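PDB 4MYY: CurG, CurH fusion protein from Moorea producens 3L, which is an engineered fusion of the CurG C-terminal and CurH N-terminal docking domains, which probably help pass the growing chain between successive modules of the curacin A polyketide synthase. Local coordinates for residues B[46-49]-B[50-53]. Numbering follows the deposited sequence.
Sequences FTKK and EQIL
Phe-46 and Glu-50, one helical turn apart, make a CH-pi contact: Glu-50 CG sits over one face of the ring, 4.1 Å from the Phe-46 ring centroid. With Phe-46 CG anti to the backbone N (chi1 159°), beside the carbonyl carbon, the ring reaches outward over Glu-50 CG, whose side chain comes back along the helix beneath that face. The bend at chi2 (-59°) turns the carboxylate aside from running straight at the ring, leaving Glu-50 OE2 3.6 Å from Phe-46 CE1; the carboxylate and ring planes are 52° apart. With an alanine in place of Glu-50, the face of Phe-46 would probably lose its CH-pi cover and the ring would be less restrained in its turning. Two further pairs of side chains meet at the same i, i+4 spacing. Lys-49 and Leu-53 run side by side in the same direction, and Lys-49 CE lies 4.2 Å from Leu-53 CD1. Lys-48 crosses Ile-52 instead, its kinked chain placing CD and NZ each 4.2 Å from Ile-52 CD1, and it also packs on Ser-2 of the second subunit. All of this belongs to helix 42-61, the first helix of the CurH docking portion, so these contacts lie within one partner of the engineered fusion and do not bridge CurG and CurH. Four successive alpha-helical hydrogen bonds carry the backbone, from Glu-50 N to Phe-46 O (3.0 Å), Gln-51 N to Thr-47 O, Ile-52 N to Lys-48 O and Leu-53 N to Lys-49 O. Thr-47 OG1 turns back along the helix to bond the carbonyl oxygen of Leu-43. Among charged groups, Lys-49 NZ and Glu-50 OE2 stay 5.7 Å apart, while Lys-48 NZ makes a weak, long ion pair with a sulfate probably from the crystallisation liquor.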
loop_
_atom_site.group_PDB
_atom_site.type_symbol
_atom_site.label_atom_id
_atom_site.label_comp_id
_atom_site.label_asym_id
_atom_site.label_seq_id
_atom_site.Cartn_x
_atom_site.Cartn_y
_atom_site.Cartn_z
ATOM N N PHE B 46 7.238 8.695 -26.253
ATOM C CA PHE B 46 8.650 8.418 -25.927
ATOM C C PHE B 46 9.003 8.948 -24.533
ATOM O O PHE B 46 9.613 8.244 -23.716
ATOM C CB PHE B 46 9.528 9.042 -27.010
ATOM C CG PHE B 46 10.956 9.289 -26.600
ATOM C CD1 PHE B 46 11.855 8.246 -26.510
ATOM C CD2 PHE B 46 11.400 10.580 -26.352
ATOM C CE1 PHE B 46 13.164 8.468 -26.156
ATOM C CE2 PHE B 46 12.731 10.830 -25.997
ATOM C CZ PHE B 46 13.615 9.762 -25.897
ATOM N N THR B 47 8.603 10.180 -24.254
ATOM C CA THR B 47 8.875 10.792 -22.956
ATOM C C THR B 47 8.250 9.988 -21.797
ATOM O O THR B 47 8.921 9.717 -20.794
ATOM C CB THR B 47 8.429 12.264 -22.917
ATOM O OG1 THR B 47 9.070 12.985 -23.981
ATOM C CG2 THR B 47 8.815 12.890 -21.587
ATOM N N LYS B 48 6.997 9.582 -21.976
ATOM C CA LYS B 48 6.299 8.703 -21.036
ATOM C C LYS B 48 7.074 7.397 -20.826
ATOM O O LYS B 48 7.274 6.973 -19.682
ATOM C CB LYS B 48 4.872 8.418 -21.527
ATOM C CG LYS B 48 3.961 7.688 -20.535
ATOM C CD LYS B 48 4.044 8.310 -19.149
ATOM C CE LYS B 48 2.674 8.455 -18.492
ATOM N NZ LYS B 48 1.910 7.187 -18.315
ATOM N N LYS B 49 7.491 6.759 -21.922
ATOM C CA LYS B 49 8.264 5.513 -21.824
ATOM C C LYS B 49 9.516 5.701 -20.940
ATOM O O LYS B 49 9.814 4.866 -20.071
ATOM C CB LYS B 49 8.643 4.992 -23.211
ATOM C CG LYS B 49 9.513 3.739 -23.224
ATOM C CD LYS B 49 9.955 3.402 -24.647
ATOM C CE LYS B 49 11.028 2.326 -24.656
ATOM N NZ LYS B 49 10.471 0.955 -24.487
ATOM N N GLU B 50 10.239 6.802 -21.149
ATOM C CA GLU B 50 11.518 6.993 -20.462
ATOM C C GLU B 50 11.294 7.286 -18.991
ATOM O O GLU B 50 12.072 6.855 -18.137
ATOM C CB GLU B 50 12.350 8.093 -21.132
ATOM C CG GLU B 50 12.707 7.762 -22.577
ATOM C CD GLU B 50 13.508 6.466 -22.719
ATOM O OE1 GLU B 50 14.229 6.099 -21.768
ATOM O OE2 GLU B 50 13.398 5.808 -23.771
ATOM N N GLN B 51 10.215 8.007 -18.705
ATOM C CA GLN B 51 9.816 8.256 -17.318
ATOM C C GLN B 51 9.551 6.983 -16.541
ATOM O O GLN B 51 10.057 6.832 -15.432
ATOM C CB GLN B 51 8.619 9.189 -17.264
ATOM C CG GLN B 51 9.086 10.621 -17.487
ATOM C CD GLN B 51 7.950 11.609 -17.535
ATOM O OE1 GLN B 51 6.869 11.319 -18.064
ATOM N NE2 GLN B 51 8.188 12.791 -16.996
ATOM N N ILE B 52 8.810 6.061 -17.154
ATOM C CA ILE B 52 8.444 4.790 -16.515
ATOM C C ILE B 52 9.688 3.940 -16.332
ATOM O O ILE B 52 9.892 3.338 -15.279
ATOM C CB ILE B 52 7.343 4.052 -17.306
ATOM C CG1 ILE B 52 6.037 4.853 -17.267
ATOM C CG2 ILE B 52 7.122 2.638 -16.779
ATOM C CD1 ILE B 52 4.942 4.324 -18.179
ATOM N N LEU B 53 10.539 3.896 -17.359
ATOM C CA LEU B 53 11.815 3.206 -17.230
ATOM C C LEU B 53 12.647 3.770 -16.063
ATOM O O LEU B 53 13.254 3.007 -15.308
ATOM C CB LEU B 53 12.583 3.279 -18.559
ATOM C CG LEU B 53 12.093 2.394 -19.709
ATOM C CD1 LEU B 53 12.960 2.658 -20.943
ATOM C CD2 LEU B 53 12.171 0.918 -19.328
#